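Local coordinates for protein putative branched-chain amino acid aminotransferase IlvE (Streptococcus mutans, PDB 4DQN) that probably catalyses the pyridoxal phosphate-dependent transfer of the amino group between branched-chain amino acids and 2-oxoglutarate, the final step in isoleucine and leucine biosynthesis, at residues 17-22 with 154-159; 63-68 with 124-129. All blocks are in the same frame, centred on the assembly; numbering follows the deposited sequence.

Overall arrangement
Both contacts belong to the antiparallel sheet of the smaller domain of this class-IV aminotransferase, and their centres lie about 9 Å apart. Strands 126-136 and 147-157, consecutive in the chain, are neighbours in the sheet and join the two sites. Contact 2 pairs 126-136 with strand 59-68 on one side, while contact 1 lays the segment before strand 24-30 beside the far side of 147-157. Probable backbone hydrogen bonds link them directly, Tyr128 N to Met155 O at 2.8 Å and Val157 N to Thr126 O at 2.9 Å. Contact 2 is nearer the active site: Gly63 lies about 5 Å from the side chain of Lys188, the predicted attachment point of the cofactor, which is not attached here.

Contact 1 (17-22 with 154-159); sequences EYHKLP and AMPVGN
His19 and Leu21 meet Ala154, Met155 and Pro156 in a water-bridged contact between the loop before strand 24-30 and the end of strand 147-157, an inner strand of the antiparallel sheet of the fold-type IV aminotransferase. Here the two backbones are joined by water. One water donates to both His19 O and Ala154 O, which are only 3.6 Å apart and cannot bond to each other, and accepts from Leu21 N. Proline suits position 156, where its nitrogen faces segment 17-22 and has no N-H to be satisfied; Pro156 O instead accepts from a second water.

The proline ring then packs over the imidazole. With CG beside the backbone N (chi1 -58°), the His19 ring is turned so that one face lies over Pro156, whose CG makes a CH-pi contact 4.3 Å from the ring centroid. Leu21 reaches toward the same proline, its CD1 3.8 Å from Pro156 CD, while its CD2 packs against Ala154 CB at 4.0 Å. The small alanine lets this branched side chain come close to the strand.

The unbranched, flexible chain of Met155 suits its place: bends at chi2 and chi3 bring Met155 CG to 3.5 Å from Glu17 O and SD to 3.8 Å from Tyr18 CA. The same tyrosine hydrogen-bonds Glu49 of the second subunit through its OH, so the segment also touches the dimer partner. The second water sits in the plane of the imidazole at its edge, 2.8 Å from His19 NE2, and also accepts from Glu17 N.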
ATOM      1  N   GLU A  17     -15.581  -9.156  12.657  1.00 32.55           N
ATOM      2  CA  GLU A  17     -15.403  -9.793  11.354  1.00 34.97           C
ATOM      3  C   GLU A  17     -16.462  -9.309  10.364  1.00 32.95           C
ATOM      4  O   GLU A  17     -17.457  -8.700  10.754  1.00 27.67           O
ATOM      5  CB  GLU A  17     -15.478 -11.308  11.486  1.00 33.83           C
ATOM      6  CG  GLU A  17     -16.872 -11.831  11.725  1.00 34.68           C
ATOM      7  CD  GLU A  17     -16.905 -13.342  11.907  1.00 42.61           C
ATOM      8  OE1 GLU A  17     -17.946 -13.856  12.374  1.00 42.62           O
ATOM      9  OE2 GLU A  17     -15.899 -14.011  11.582  1.00 44.14           O
ATOM     10  N   TYR A  18     -16.244  -9.588   9.084  1.00 28.67           N
ATOM     11  CA  TYR A  18     -17.171  -9.170   8.041  1.00 26.12           C
ATOM     12  C   TYR A  18     -18.482  -9.926   8.141  1.00 29.79           C
ATOM     13  O   TYR A  18     -18.487 -11.129   8.387  1.00 28.49           O
ATOM     14  CB  TYR A  18     -16.561  -9.441   6.658  1.00 26.37           C
ATOM     15  CG  TYR A  18     -17.489  -9.028   5.524  1.00 29.20           C
ATOM     16  CD1 TYR A  18     -17.656  -7.678   5.195  1.00 25.64           C
ATOM     17  CD2 TYR A  18     -18.214  -9.975   4.804  1.00 26.82           C
ATOM     18  CE1 TYR A  18     -18.513  -7.287   4.160  1.00 24.49           C
ATOM     19  CE2 TYR A  18     -19.072  -9.594   3.770  1.00 25.93           C
ATOM     20  CZ  TYR A  18     -19.213  -8.251   3.456  1.00 25.69           C
ATOM     21  OH  TYR A  18     -20.078  -7.872   2.438  1.00 24.06           O
ATOM     22  N   HIS A  19     -19.584  -9.204   7.948  1.00 28.20           N
ATOM     23  CA  HIS A  19     -20.897  -9.784   7.692  1.00 31.44           C
ATOM     24  C   HIS A  19     -21.434  -9.060   6.473  1.00 28.04           C
ATOM     25  O   HIS A  19     -21.207  -7.860   6.319  1.00 24.26           O
ATOM     26  CB  HIS A  19     -21.854  -9.534   8.867  1.00 31.65           C
ATOM     27  CG  HIS A  19     -21.362 -10.068  10.175  1.00 33.22           C
ATOM     28  ND1 HIS A  19     -21.958 -11.132  10.816  1.00 41.04           N
ATOM     29  CD2 HIS A  19     -20.327  -9.689  10.962  1.00 30.42           C
ATOM     30  CE1 HIS A  19     -21.312 -11.389  11.938  1.00 34.25           C
ATOM     31  NE2 HIS A  19     -20.315 -10.530  12.050  1.00 34.37           N
ATOM     32  N   LYS A  20     -22.137  -9.777   5.606  1.00 28.78           N
ATOM     33  CA  LYS A  20     -22.792  -9.147   4.459  1.00 29.61           C
ATOM     34  C   LYS A  20     -24.208  -8.700   4.811  1.00 31.36           C
ATOM     35  O   LYS A  20     -25.133  -9.512   4.848  1.00 30.54           O
ATOM     36  CB  LYS A  20     -22.828 -10.116   3.277  1.00 27.74           C
ATOM     37  CG  LYS A  20     -23.377  -9.510   1.992  1.00 31.53           C
ATOM     38  CD  LYS A  20     -23.421 -10.571   0.890  1.00 37.03           C
ATOM     39  CE  LYS A  20     -24.443 -10.198  -0.171  1.00 43.51           C
ATOM     40  NZ  LYS A  20     -25.049 -11.416  -0.795  1.00 58.80           N
ATOM     41  N   LEU A  21     -24.375  -7.408   5.068  1.00 27.68           N
ATOM     42  CA  LEU A  21     -25.674  -6.854   5.448  1.00 28.20           C
ATOM     43  C   LEU A  21     -26.485  -6.487   4.199  1.00 28.59           C
ATOM     44  O   LEU A  21     -25.924  -6.388   3.107  1.00 28.08           O
ATOM     45  CB  LEU A  21     -25.483  -5.639   6.374  1.00 26.49           C
ATOM     46  CG  LEU A  21     -25.558  -5.924   7.887  1.00 30.20           C
ATOM     47  CD1 LEU A  21     -24.672  -7.082   8.266  1.00 28.26           C
ATOM     48  CD2 LEU A  21     -25.179  -4.694   8.714  1.00 25.92           C
ATOM     49  N   PRO A  22     -27.813  -6.319   4.339  1.00 27.99           N
ATOM     50  CA  PRO A  22     -28.624  -6.058   3.137  1.00 31.90           C
ATOM     51  C   PRO A  22     -28.235  -4.828   2.300  1.00 30.59           C
ATOM     52  O   PRO A  22     -28.290  -4.935   1.073  1.00 28.69           O
ATOM     53  CB  PRO A  22     -30.039  -5.870   3.701  1.00 32.45           C
ATOM     54  CG  PRO A  22     -30.047  -6.667   4.963  1.00 36.97           C
ATOM     55  CD  PRO A  22     -28.652  -6.528   5.534  1.00 34.90           C
ATOM     56  N   ALA A 154     -21.441  -2.132   6.358  1.00 23.46           N
ATOM     57  CA  ALA A 154     -21.569  -2.257   7.811  1.00 24.88           C
ATOM     58  C   ALA A 154     -21.661  -3.698   8.287  1.00 25.80           C
ATOM     59  O   ALA A 154     -22.031  -4.599   7.534  1.00 26.49           O
ATOM     60  CB  ALA A 154     -22.780  -1.458   8.307  1.00 27.81           C
ATOM     61  N   MET A 155     -21.334  -3.911   9.559  1.00 25.50           N
ATOM     62  CA  MET A 155     -21.418  -5.236  10.153  1.00 28.73           C
ATOM     63  C   MET A 155     -21.481  -5.088  11.663  1.00 27.34           C
ATOM     64  O   MET A 155     -20.824  -4.217  12.244  1.00 28.28           O
ATOM     65  CB  MET A 155     -20.213  -6.100   9.759  1.00 27.40           C
ATOM     66  CG  MET A 155     -18.881  -5.577  10.280  1.00 25.84           C
ATOM     67  SD  MET A 155     -17.623  -5.469   8.989  1.00 30.27           S
ATOM     68  CE  MET A 155     -18.264  -4.097   8.012  1.00 25.64           C
ATOM     69  N   PRO A 156     -22.293  -5.927  12.312  1.00 26.40           N
ATOM     70  CA  PRO A 156     -22.329  -5.863  13.774  1.00 27.46           C
ATOM     71  C   PRO A 156     -21.046  -6.468  14.359  1.00 30.32           C
ATOM     72  O   PRO A 156     -20.581  -7.499  13.857  1.00 31.23           O
ATOM     73  CB  PRO A 156     -23.555  -6.711  14.118  1.00 28.45           C
ATOM     74  CG  PRO A 156     -23.659  -7.704  12.988  1.00 32.81           C
ATOM     75  CD  PRO A 156     -23.228  -6.925  11.760  1.00 29.01           C
ATOM     76  N   VAL A 157     -20.455  -5.826  15.367  1.00 30.51           N
ATOM     77  CA  VAL A 157     -19.249  -6.382  15.989  1.00 30.05           C
ATOM     78  C   VAL A 157     -19.443  -6.484  17.499  1.00 34.81           C
ATOM     79  O   VAL A 157     -20.228  -5.735  18.068  1.00 33.97           O
ATOM     80  CB  VAL A 157     -17.976  -5.555  15.654  1.00 31.28           C
ATOM     81  CG1 VAL A 157     -17.732  -5.539  14.137  1.00 28.07           C
ATOM     82  CG2 VAL A 157     -18.071  -4.129  16.192  1.00 30.50           C
ATOM     83  N   GLY A 158     -18.742  -7.412  18.144  1.00 39.10           N
ATOM     84  CA  GLY A 158     -18.961  -7.659  19.558  1.00 41.24           C
ATOM     85  C   GLY A 158     -18.192  -6.708  20.452  1.00 45.41           C
ATOM     86  O   GLY A 158     -17.334  -5.954  19.970  1.00 41.29           O
ATOM     87  N   ASN A 159     -18.506  -6.755  21.752  1.00 51.78           N
ATOM     88  CA  ASN A 159     -17.826  -5.966  22.787  1.00 52.21           C
ATOM     89  C   ASN A 159     -16.319  -6.186  22.772  1.00 56.36           C
ATOM     90  O   ASN A 159     -15.547  -5.223  22.817  1.00 64.88           O
ATOM     91  CB  ASN A 159     -18.390  -6.318  24.181  1.00 55.52           C
ATOM     92  CG  ASN A 159     -17.849  -5.415  25.307  1.00 56.63           C
ATOM     93  OD1 ASN A 159     -16.690  -4.993  25.297  1.00 59.77           O
ATOM     94  ND2 ASN A 159     -18.698  -5.141  26.295  1.00 55.40           N
TER
HETATM   95  O   HOH W   1     -18.527  -9.414  13.821  1.00 32.25           O
HETATM   96  O   HOH W   2     -22.036  -5.639   5.066  1.00 23.95           O

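Contact 2 (63-68 with 124-129); sequences GLKAYR and GATLYL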
ATOM      1  N   GLY A  63     -13.130   3.783   9.858  1.00 25.07           N
ATOM      2  CA  GLY A  63     -13.812   2.859  10.738  1.00 25.38           C
ATOM      3  C   GLY A  63     -14.484   3.672  11.818  1.00 27.97           C
ATOM      4  O   GLY A  63     -13.839   4.506  12.466  1.00 29.48           O
ATOM      5  N   LEU A  64     -15.777   3.444  12.010  1.00 27.82           N
ATOM      6  CA  LEU A  64     -16.519   4.170  13.038  1.00 26.98           C
ATOM      7  C   LEU A  64     -17.715   3.333  13.434  1.00 27.01           C
ATOM      8  O   LEU A  64     -18.120   2.435  12.696  1.00 27.72           O
ATOM      9  CB  LEU A  64     -16.935   5.572  12.559  1.00 26.81           C
ATOM     10  CG  LEU A  64     -17.910   5.744  11.384  1.00 27.87           C
ATOM     11  CD1 LEU A  64     -18.497   7.152  11.367  1.00 28.54           C
ATOM     12  CD2 LEU A  64     -17.256   5.416  10.029  1.00 26.12           C
ATOM     13  N   LYS A  65     -18.269   3.600  14.613  1.00 25.09           N
ATOM     14  CA  LYS A  65     -19.326   2.748  15.145  1.00 25.81           C
ATOM     15  C   LYS A  65     -20.643   3.489  15.343  1.00 27.46           C
ATOM     16  O   LYS A  65     -20.653   4.699  15.586  1.00 25.50           O
ATOM     17  CB  LYS A  65     -18.873   2.120  16.475  1.00 24.92           C
ATOM     18  CG  LYS A  65     -17.893   0.966  16.291  1.00 28.78           C
ATOM     19  CD  LYS A  65     -17.232   0.578  17.618  1.00 26.75           C
ATOM     20  CE  LYS A  65     -16.452  -0.717  17.496  1.00 30.71           C
ATOM     21  NZ  LYS A  65     -15.764  -1.064  18.778  1.00 33.61           N
ATOM     22  N   ALA A  66     -21.748   2.750  15.212  1.00 25.36           N
ATOM     23  CA  ALA A  66     -23.067   3.260  15.581  1.00 28.03           C
ATOM     24  C   ALA A  66     -23.456   2.552  16.864  1.00 26.57           C
ATOM     25  O   ALA A  66     -23.253   1.340  16.993  1.00 25.84           O
ATOM     26  CB  ALA A  66     -24.107   2.988  14.470  1.00 27.14           C
ATOM     27  N   TYR A  67     -24.014   3.303  17.806  1.00 26.80           N
ATOM     28  CA  TYR A  67     -24.272   2.795  19.144  1.00 28.38           C
ATOM     29  C   TYR A  67     -25.759   2.898  19.433  1.00 31.37           C
ATOM     30  O   TYR A  67     -26.349   3.958  19.224  1.00 29.21           O
ATOM     31  CB  TYR A  67     -23.517   3.659  20.171  1.00 28.47           C
ATOM     32  CG  TYR A  67     -22.015   3.720  19.960  1.00 25.92           C
ATOM     33  CD1 TYR A  67     -21.451   4.620  19.054  1.00 27.24           C
ATOM     34  CD2 TYR A  67     -21.164   2.882  20.670  1.00 27.66           C
ATOM     35  CE1 TYR A  67     -20.068   4.667  18.855  1.00 27.74           C
ATOM     36  CE2 TYR A  67     -19.790   2.926  20.482  1.00 27.52           C
ATOM     37  CZ  TYR A  67     -19.253   3.821  19.576  1.00 26.47           C
ATOM     38  OH  TYR A  67     -17.884   3.863  19.396  1.00 26.61           O
ATOM     39  N   ARG A  68     -26.377   1.822  19.911  1.00 31.54           N
ATOM     40  CA  ARG A  68     -27.764   1.934  20.378  1.00 32.23           C
ATOM     41  C   ARG A  68     -27.795   2.419  21.827  1.00 31.44           C
ATOM     42  O   ARG A  68     -27.034   1.933  22.670  1.00 31.84           O
ATOM     43  CB  ARG A  68     -28.514   0.605  20.242  1.00 30.94           C
ATOM     44  CG  ARG A  68     -30.022   0.763  20.389  1.00 31.96           C
ATOM     45  CD  ARG A  68     -30.746  -0.564  20.276  1.00 32.54           C
ATOM     46  NE  ARG A  68     -30.581  -1.183  18.955  1.00 33.93           N
ATOM     47  CZ  ARG A  68     -31.293  -0.847  17.880  1.00 33.99           C
ATOM     48  NH1 ARG A  68     -32.209   0.111  17.962  1.00 35.40           N
ATOM     49  NH2 ARG A  68     -31.095  -1.472  16.722  1.00 33.72           N
ATOM     50  N   GLY A 124     -22.796  -4.090  24.726  1.00 39.26           N
ATOM     51  CA  GLY A 124     -21.493  -3.503  24.450  1.00 37.77           C
ATOM     52  C   GLY A 124     -21.122  -3.662  22.981  1.00 36.92           C
ATOM     53  O   GLY A 124     -20.040  -3.256  22.539  1.00 36.58           O
ATOM     54  N   ALA A 125     -22.032  -4.256  22.213  1.00 35.29           N
ATOM     55  CA  ALA A 125     -21.807  -4.489  20.790  1.00 34.06           C
ATOM     56  C   ALA A 125     -22.361  -3.327  19.971  1.00 31.95           C
ATOM     57  O   ALA A 125     -23.249  -2.591  20.422  1.00 31.70           O
ATOM     58  CB  ALA A 125     -22.436  -5.794  20.362  1.00 34.65           C
ATOM     59  N   THR A 126     -21.838  -3.162  18.759  1.00 26.56           N
ATOM     60  CA  THR A 126     -22.142  -1.981  17.962  1.00 25.25           C
ATOM     61  C   THR A 126     -22.265  -2.338  16.486  1.00 27.71           C
ATOM     62  O   THR A 126     -21.969  -3.461  16.085  1.00 27.19           O
ATOM     63  CB  THR A 126     -21.015  -0.935  18.090  1.00 29.75           C
ATOM     64  OG1 THR A 126     -19.769  -1.532  17.692  1.00 25.68           O
ATOM     65  CG2 THR A 126     -20.900  -0.422  19.522  1.00 27.49           C
ATOM     66  N   LEU A 127     -22.705  -1.380  15.677  1.00 25.46           N
ATOM     67  CA  LEU A 127     -22.670  -1.558  14.234  1.00 26.93           C
ATOM     68  C   LEU A 127     -21.409  -0.877  13.716  1.00 26.48           C
ATOM     69  O   LEU A 127     -21.286   0.345  13.777  1.00 27.82           O
ATOM     70  CB  LEU A 127     -23.909  -0.950  13.561  1.00 25.53           C
ATOM     71  CG  LEU A 127     -23.993  -1.250  12.051  1.00 26.32           C
ATOM     72  CD1 LEU A 127     -24.318  -2.708  11.819  1.00 27.29           C
ATOM     73  CD2 LEU A 127     -25.015  -0.349  11.340  1.00 28.42           C
ATOM     74  N   TYR A 128     -20.465  -1.663  13.218  1.00 28.45           N
ATOM     75  CA  TYR A 128     -19.221  -1.098  12.695  1.00 25.77           C
ATOM     76  C   TYR A 128     -19.405  -0.687  11.234  1.00 26.28           C
ATOM     77  O   TYR A 128     -19.881  -1.474  10.421  1.00 24.74           O
ATOM     78  CB  TYR A 128     -18.086  -2.117  12.822  1.00 24.67           C
ATOM     79  CG  TYR A 128     -16.747  -1.615  12.310  1.00 26.13           C
ATOM     80  CD1 TYR A 128     -16.014  -0.662  13.020  1.00 27.45           C
ATOM     81  CD2 TYR A 128     -16.216  -2.105  11.124  1.00 27.39           C
ATOM     82  CE1 TYR A 128     -14.783  -0.207  12.549  1.00 27.98           C
ATOM     83  CE2 TYR A 128     -14.987  -1.666  10.651  1.00 27.13           C
ATOM     84  CZ  TYR A 128     -14.284  -0.722  11.364  1.00 26.99           C
ATOM     85  OH  TYR A 128     -13.073  -0.281  10.881  1.00 29.19           O
ATOM     86  N   LEU A 129     -19.024   0.548  10.920  1.00 23.90           N
ATOM     87  CA  LEU A 129     -19.098   1.065   9.563  1.00 23.03           C
ATOM     88  C   LEU A 129     -17.699   1.103   8.982  1.00 23.55           C
ATOM     89  O   LEU A 129     -16.769   1.565   9.638  1.00 22.72           O
ATOM     90  CB  LEU A 129     -19.653   2.494   9.578  1.00 23.99           C
ATOM     91  CG  LEU A 129     -21.169   2.648   9.425  1.00 30.79           C
ATOM     92  CD1 LEU A 129     -21.898   1.796  10.416  1.00 29.69           C
ATOM     93  CD2 LEU A 129     -21.602   4.094   9.592  1.00 31.70           C
TER
HETATM   94  O   HOH W   3     -18.437  -3.056  19.728  1.00 31.18           O
HETATM   95  O   HOH W   4     -25.547  -1.082  20.137  1.00 31.97           O
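Leu64 with Leu129 and Ala66 with Leu127 form antiparallel hydrogen-bonded pairs, each satisfying the N-H and C=O of both partners, and so join strands 59-68 and 126-136, adjacent inner strands of the antiparallel sheet. Leu129 N meets Leu64 O at 2.7 Å almost head-on (C=O...N 176°), whereas Leu64 N reaches Leu129 O at 3.2 Å within the carbonyl plane. Around Ala66 the bonds are 2.8 Å from its N to Leu127 O and 3.1 Å from Leu127 N to its O. Beyond the pairing, a water bridges Arg68 N to Ala125 O.

The extended Lys65 chain crosses Thr126 at about a right angle, CD lying 3.3 Å from OG1. That hydroxyl donates to a water at 2.9 Å, which in turn donates to Gly124 O; Lys65 NZ binds the water weakly, its stronger partner being Thr289 O. Placing OG1 between N and the carbonyl carbon (chi1 57°) sets Thr126 CG2 3.5 Å from Tyr67 CD2. Glycine fits at 63 because Tyr128 OH comes within 3.2 Å of Gly63 CA.

On the leucine-alanine face, helix 100-113 covers Ala66 and Leu129; strands 74-77 and 147-157 flank the pair within the sheet.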